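Side-chain contacts in lectin (Polyandrocarpa misakiensis, PDB 1BYF), which binds galactose through a calcium ion as a homodimeric C-type lectin and has a role in the tunicate's defence against microorganisms: residues G18-C21 / Q22-M26; M33-S36 / T37-K40; A41-A44 / F45-V48. One frame throughout, in Å; residues are numbered along the deposited sequence.

Contact 1: G18-C21 / Q22-M26; sequences GTYC and QSRGM
With CG of Tyr20 opposite the backbone N across the CA–CB bond (chi1 176°) and the Arg24 chain folded back at chi3 (-92°), phenol ring and guanidinium are laid one on the other across the last turn of helix 14-22. The stack is nearly parallel, the planes 16° apart. CZ of Arg24 lies 3.6 Å from the centroid of the Tyr20 ring, a cation-pi contact over the face, while NH2 sits out toward the rim, 3.0 Å from Tyr20 CE2. The rotation of the guanidinium is fixed at its edge: NE donates almost straight to Tyr20 O (3.2 Å), which lies in the guanidinium plane, though NE meets that carbonyl from above its own plane. Ser23 OG grips the same oxygen from the other face at 2.7 Å. The next carbonyl, Cys21 O, is also taken twice, by Arg24 N and by Met26 N (2.9 Å). The latter bond and Gly25 N to Gln22 O (3.0 Å) make the Schellman motif that ends the helix, with Gly25 at positive phi as C-prime. Cys21 SG is tied to Cys119 in a disulfide. Beyond the stack, Glu4 of the second subunit takes a salt bridge from Arg24 NH1 and a hydrogen bond with Tyr20 OH; these bonds make the helix end part of the dimer interface, and the carboxylate probably balances the arginine's charge.

Contact 2: M33-S36 / T37-K40; sequences MRDS and TMVK. With ZN (zinc ion), chain I.
The carboxylate of Asp35 meets the first turn of helix 36-49 and a zinc ion at once. Its OD2 binds the zinc at 2.1 Å, and two waters lie in the same metal shell. OD1 turns the other way, to the backbone of the helix: Met38 N donates to it at 3.1 Å, almost straight at 173°, though from above the carboxylate plane, and Thr37 N adds a weak bond. This makes Asp35 the N-cap of the helix. One of the zinc waters also donates to OD1 (2.8 Å), closing a small ring of metal, water and carboxylate that should limit how the group can turn.

What sets the carboxylate there is first its own torsion: CG lies opposite the backbone N (chi1 179°), which brings OD1 to the first amides of the helix and leaves OD2 turned to the zinc. The backbone of the same residue is held too, since Val39 N donates to Asp35 O at 2.9 Å. Val39 then packs against Asp35 and Met33. Its CG1 rests 3.2 Å from Asp35 O, whereas CG2 meets Met33 CE at 3.8 Å, the two side chains crossing at about a right angle. Farther out, Tyr3 touches both Asp35 and Met38. Across the dimer interface, Met38 packs on Phe45 of the second subunit.

One carboxylate thus serves two electron-poor partners, a metal through OD2 and a helix start through OD1. The cation and the positive end of the helix dipole would both be expected to stabilise its negative charge.

Contact 3: A41-A44 / F45-V48; sequences AILA and FTEV
Thr46 folds back onto Leu43, one turn earlier in helix 36-49. From CB, which lies 4.0 Å from Ile42 O, the side chain divides. The methyl CG2 comes closer to that carbonyl, at 3.5 Å. The hydroxyl takes the position between the backbone N and the carbonyl carbon (chi1 65°), which turns OG1 back along the helix to donate to Leu43 O at 3.2 Å. It arrives well to the side of the carbonyl, at a C=O...O angle of 104° and above its plane. Glu47 N reaches Leu43 O from the same face, so this oxygen is shared by a hydroxyl and the usual helical amide. OG1 also brushes the Leu43 side chain, CD2 lying 3.7 Å away, and it is hydrogen-bonded to Asn104 ND2; the buried hydroxyl is therefore satisfied both by its own helix and by a neighbouring loop.

The backbone N of Thr46 makes the regular helical bond to Ile42 O. On the exposed side, a water donates to both Ala44 O and Glu47 OE1, each at 2.7 Å, and so bridges successive turns where the direct bond from Val48 N to Ala44 O is long and weak.

Helix 36-49 lies against the sheet through this inner side. Ile42 packs on Ile5 and Phe7 of strand 3-8, Leu43 and Thr46 on Ile99 of strand 96-100, and Phe45 stacks on Phe7 and touches Tyr53 of strand 53-55; Thr46 also touches Phe7 and Tyr53. Toward the second subunit, Ala41 packs on Phe45 of that chain and Ala44 on its Val48, which places the helix between its own sheet and the partner molecule.

The three contacts follow one another along the chain within one C-type lectin domain. Contact 1 closes helix 14-22, contact 2 opens helix 36-49, and contact 3 continues along that second helix. Contacts 2 and 3 have centres about 11 Å apart and touch through Met33 SD and Ile42 CG2 (4.0 Å). Contact 1 stands apart, its centre about 20 Å from that of contact 2 and about 21 Å from that of contact 3, with nearest atoms about 10 Å away in both cases. Strand 3-8 is common ground, packed by side chains of all three. Each also touches the second subunit, so both helix regions take part in the homodimer.

Contact 1: G18-C21 / Q22-M26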
loop_
_atom_site.group_PDB
_atom_site.type_symbol
_atom_site.label_atom_id
_atom_site.label_comp_id
_atom_site.label_asym_id
_atom_site.label_seq_id
_atom_site.Cartn_x
_atom_site.Cartn_y
_atom_site.Cartn_z
ATOM N N GLY A 18 -6.538 -11.238 10.512
ATOM C CA GLY A 18 -7.410 -11.906 9.546
ATOM C C GLY A 18 -8.801 -11.276 9.545
ATOM O O GLY A 18 -9.369 -10.935 8.507
ATOM N N THR A 19 -9.370 -11.104 10.724
ATOM C CA THR A 19 -10.682 -10.502 10.908
ATOM C C THR A 19 -10.702 -9.054 10.429
ATOM O O THR A 19 -11.679 -8.576 9.851
ATOM C CB THR A 19 -11.032 -10.518 12.416
ATOM O OG1 THR A 19 -11.039 -11.881 12.865
ATOM C CG2 THR A 19 -12.389 -9.892 12.676
ATOM N N TYR A 20 -9.617 -8.343 10.707
ATOM C CA TYR A 20 -9.465 -6.949 10.301
ATOM C C TYR A 20 -9.636 -6.832 8.789
ATOM O O TYR A 20 -10.381 -5.988 8.293
ATOM C CB TYR A 20 -8.083 -6.450 10.737
ATOM C CG TYR A 20 -7.730 -5.046 10.299
ATOM C CD1 TYR A 20 -7.241 -4.808 9.022
ATOM C CD2 TYR A 20 -7.883 -3.963 11.154
ATOM C CE1 TYR A 20 -6.918 -3.533 8.604
ATOM C CE2 TYR A 20 -7.552 -2.681 10.753
ATOM C CZ TYR A 20 -7.074 -2.478 9.477
ATOM O OH TYR A 20 -6.755 -1.217 9.023
ATOM N N CYS A 21 -8.924 -7.684 8.052
ATOM C CA CYS A 21 -8.995 -7.661 6.595
ATOM C C CYS A 21 -10.370 -8.109 6.106
ATOM O O CYS A 21 -10.969 -7.512 5.213
ATOM C CB CYS A 21 -7.901 -8.513 5.957
ATOM S SG CYS A 21 -6.198 -7.972 6.245
ATOM N N GLN A 22 -10.878 -9.185 6.702
ATOM C CA GLN A 22 -12.172 -9.742 6.323
ATOM C C GLN A 22 -13.304 -8.734 6.466
ATOM O O GLN A 22 -14.188 -8.673 5.609
ATOM C CB GLN A 22 -12.486 -10.992 7.151
ATOM C CG GLN A 22 -11.636 -12.203 6.817
ATOM C CD GLN A 22 -11.896 -12.767 5.435
ATOM O OE1 GLN A 22 -12.859 -13.507 5.212
ATOM N NE2 GLN A 22 -11.024 -12.425 4.493
ATOM N N SER A 23 -13.285 -7.958 7.542
ATOM C CA SER A 23 -14.321 -6.967 7.794
ATOM C C SER A 23 -14.316 -5.873 6.729
ATOM O O SER A 23 -15.278 -5.121 6.592
ATOM C CB SER A 23 -14.107 -6.325 9.167
ATOM O OG SER A 23 -12.883 -5.600 9.167
ATOM N N ARG A 24 -13.216 -5.775 5.993
ATOM C CA ARG A 24 -13.068 -4.778 4.947
ATOM C C ARG A 24 -13.316 -5.355 3.558
ATOM O O ARG A 24 -13.077 -4.662 2.568
ATOM C CB ARG A 24 -11.654 -4.203 4.990
ATOM C CG ARG A 24 -11.523 -2.784 5.497
ATOM C CD ARG A 24 -10.111 -2.587 6.065
ATOM N NE ARG A 24 -10.177 -2.891 7.484
ATOM C CZ ARG A 24 -10.234 -2.005 8.464
ATOM N NH1 ARG A 24 -10.179 -0.703 8.239
ATOM N NH2 ARG A 24 -10.332 -2.450 9.713
ATOM N N GLY A 25 -13.754 -6.601 3.479
ATOM C CA GLY A 25 -13.986 -7.246 2.194
ATOM C C GLY A 25 -12.676 -7.684 1.549
ATOM O O GLY A 25 -12.620 -7.936 0.345
ATOM N N MET A 26 -11.623 -7.809 2.357
ATOM C CA MET A 26 -10.316 -8.206 1.845
ATOM C C MET A 26 -9.798 -9.421 2.608
ATOM O O MET A 26 -10.522 -9.969 3.438
ATOM C CB MET A 26 -9.336 -7.040 1.992
ATOM C CG MET A 26 -9.897 -5.683 1.582
ATOM S SD MET A 26 -8.658 -4.374 1.734
ATOM C CE MET A 26 -7.598 -4.780 0.359
#

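Contact 2: M33-S36 / T37-K40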
loop_
_atom_site.group_PDB
_atom_site.type_symbol
_atom_site.label_atom_id
_atom_site.label_comp_id
_atom_site.label_asym_id
_atom_site.label_seq_id
_atom_site.Cartn_x
_atom_site.Cartn_y
_atom_site.Cartn_z
ATOM N N MET A 33 1.577 -12.006 -2.523
ATOM C CA MET A 33 2.966 -12.289 -2.166
ATOM C C MET A 33 3.619 -13.273 -3.136
ATOM O O MET A 33 4.843 -13.375 -3.182
ATOM C CB MET A 33 3.069 -12.822 -0.738
ATOM C CG MET A 33 2.622 -11.830 0.326
ATOM S SD MET A 33 3.638 -10.360 0.415
ATOM C CE MET A 33 5.136 -10.937 1.194
ATOM N N ARG A 34 2.814 -13.984 -3.907
ATOM C CA ARG A 34 3.327 -14.954 -4.875
ATOM C C ARG A 34 3.419 -14.345 -6.269
ATOM O O ARG A 34 3.798 -14.991 -7.244
ATOM C CB ARG A 34 2.431 -16.195 -4.882
ATOM C CG ARG A 34 2.266 -16.839 -3.508
ATOM C CD ARG A 34 1.661 -18.233 -3.624
ATOM N NE ARG A 34 0.312 -18.220 -4.174
ATOM C CZ ARG A 34 -0.827 -18.017 -3.545
ATOM N NH1 ARG A 34 -0.885 -17.782 -2.239
ATOM N NH2 ARG A 34 -1.969 -18.042 -4.234
ATOM N N ASP A 35 3.082 -13.067 -6.369
ATOM C CA ASP A 35 3.099 -12.318 -7.632
ATOM C C ASP A 35 4.386 -11.514 -7.711
ATOM O O ASP A 35 4.641 -10.639 -6.881
ATOM C CB ASP A 35 1.848 -11.452 -7.662
ATOM C CG ASP A 35 1.620 -10.555 -8.849
ATOM O OD1 ASP A 35 2.536 -9.801 -9.237
ATOM O OD2 ASP A 35 0.496 -10.573 -9.402
ATOM N N SER A 36 5.229 -11.793 -8.697
ATOM C CA SER A 36 6.522 -11.151 -8.857
ATOM C C SER A 36 6.511 -9.634 -8.794
ATOM O O SER A 36 7.408 -9.063 -8.157
ATOM C CB SER A 36 7.190 -11.605 -10.166
ATOM O OG SER A 36 6.403 -11.216 -11.277
ATOM N N THR A 37 5.566 -8.967 -9.442
ATOM C CA THR A 37 5.543 -7.505 -9.386
ATOM C C THR A 37 5.050 -7.017 -8.028
ATOM O O THR A 37 5.691 -6.174 -7.400
ATOM C CB THR A 37 4.676 -6.891 -10.505
ATOM O OG1 THR A 37 5.331 -7.095 -11.765
ATOM C CG2 THR A 37 4.497 -5.390 -10.315
ATOM N N MET A 38 3.882 -7.503 -7.614
ATOM C CA MET A 38 3.288 -7.059 -6.368
ATOM C C MET A 38 4.107 -7.311 -5.117
ATOM O O MET A 38 4.117 -6.443 -4.233
ATOM C CB MET A 38 1.864 -7.626 -6.186
ATOM C CG MET A 38 0.849 -6.741 -6.901
ATOM S SD MET A 38 0.309 -5.264 -6.057
ATOM C CE MET A 38 1.521 -4.905 -4.824
ATOM N N VAL A 39 4.754 -8.475 -5.026
ATOM C CA VAL A 39 5.531 -8.764 -3.815
ATOM C C VAL A 39 6.675 -7.770 -3.681
ATOM O O VAL A 39 7.013 -7.293 -2.587
ATOM C CB VAL A 39 6.000 -10.225 -3.783
ATOM C CG1 VAL A 39 7.075 -10.527 -4.815
ATOM C CG2 VAL A 39 6.497 -10.601 -2.389
ATOM N N LYS A 40 7.253 -7.399 -4.831
ATOM C CA LYS A 40 8.339 -6.424 -4.779
ATOM C C LYS A 40 7.790 -5.051 -4.408
ATOM O O LYS A 40 8.484 -4.361 -3.652
ATOM C CB LYS A 40 9.186 -6.372 -6.042
ATOM C CG LYS A 40 9.801 -7.683 -6.456
ATOM C CD LYS A 40 10.450 -8.524 -5.381
ATOM C CE LYS A 40 11.824 -8.045 -4.962
ATOM N NZ LYS A 40 11.874 -7.596 -3.544
HETATM ZN ZN ZN I . 0.159 -9.482 -11.130
HETATM O O HOH W 1 1.563 -7.863 -11.056
HETATM O O HOH W 2 1.473 -10.547 -12.530
#

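Contact 3: A41-A44 / F45-V48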
loop_
_atom_site.group_PDB
_atom_site.type_symbol
_atom_site.label_atom_id
_atom_site.label_comp_id
_atom_site.label_asym_id
_atom_site.label_seq_id
_atom_site.Cartn_x
_atom_site.Cartn_y
_atom_site.Cartn_z
ATOM N N ALA A 41 6.608 -4.686 -4.901
ATOM C CA ALA A 41 6.046 -3.386 -4.532
ATOM C C ALA A 41 5.725 -3.384 -3.033
ATOM O O ALA A 41 6.011 -2.428 -2.306
ATOM C CB ALA A 41 4.774 -3.079 -5.304
ATOM N N ILE A 42 5.111 -4.473 -2.593
ATOM C CA ILE A 42 4.743 -4.647 -1.191
ATOM C C ILE A 42 5.994 -4.569 -0.324
ATOM O O ILE A 42 6.007 -3.824 0.662
ATOM C CB ILE A 42 3.972 -5.963 -0.955
ATOM C CG1 ILE A 42 2.532 -5.860 -1.485
ATOM C CG2 ILE A 42 3.937 -6.346 0.520
ATOM C CD1 ILE A 42 1.817 -7.191 -1.617
ATOM N N LEU A 43 7.042 -5.301 -0.689
ATOM C CA LEU A 43 8.273 -5.297 0.089
ATOM C C LEU A 43 9.000 -3.963 0.001
ATOM O O LEU A 43 9.699 -3.612 0.955
ATOM C CB LEU A 43 9.194 -6.461 -0.280
ATOM C CG LEU A 43 8.743 -7.851 0.192
ATOM C CD1 LEU A 43 9.707 -8.925 -0.302
ATOM C CD2 LEU A 43 8.633 -7.898 1.713
ATOM N N ALA A 44 8.826 -3.207 -1.080
ATOM C CA ALA A 44 9.466 -1.896 -1.173
ATOM C C ALA A 44 8.855 -0.956 -0.132
ATOM O O ALA A 44 9.541 -0.139 0.479
ATOM C CB ALA A 44 9.335 -1.303 -2.563
ATOM N N PHE A 45 7.552 -1.098 0.100
ATOM C CA PHE A 45 6.852 -0.275 1.081
ATOM C C PHE A 45 7.300 -0.643 2.496
ATOM O O PHE A 45 7.634 0.217 3.312
ATOM C CB PHE A 45 5.341 -0.451 0.953
ATOM C CG PHE A 45 4.443 0.389 1.810
ATOM C CD1 PHE A 45 4.220 0.078 3.145
ATOM C CD2 PHE A 45 3.796 1.491 1.286
ATOM C CE1 PHE A 45 3.377 0.850 3.927
ATOM C CE2 PHE A 45 2.948 2.269 2.057
ATOM C CZ PHE A 45 2.736 1.947 3.383
ATOM N N THR A 46 7.260 -1.941 2.810
ATOM C CA THR A 46 7.634 -2.384 4.150
ATOM C C THR A 46 9.105 -2.122 4.441
ATOM O O THR A 46 9.460 -1.891 5.600
ATOM C CB THR A 46 7.278 -3.857 4.409
ATOM O OG1 THR A 46 8.062 -4.674 3.537
ATOM C CG2 THR A 46 5.794 -4.084 4.142
ATOM N N GLU A 47 9.958 -2.122 3.423
ATOM C CA GLU A 47 11.367 -1.824 3.628
ATOM C C GLU A 47 11.519 -0.417 4.212
ATOM O O GLU A 47 12.348 -0.180 5.091
ATOM C CB GLU A 47 12.171 -1.898 2.332
ATOM C CG GLU A 47 13.674 -1.759 2.494
ATOM C CD GLU A 47 14.177 -0.340 2.624
ATOM O OE1 GLU A 47 13.529 0.616 2.136
ATOM O OE2 GLU A 47 15.244 -0.131 3.240
ATOM N N VAL A 48 10.767 0.535 3.652
ATOM C CA VAL A 48 10.859 1.911 4.121
ATOM C C VAL A 48 10.370 1.982 5.567
ATOM O O VAL A 48 10.987 2.604 6.430
ATOM C CB VAL A 48 10.023 2.890 3.274
ATOM C CG1 VAL A 48 9.995 4.281 3.891
ATOM C CG2 VAL A 48 10.578 2.973 1.856
HETATM O O HOH W 3 12.120 0.537 -0.171
#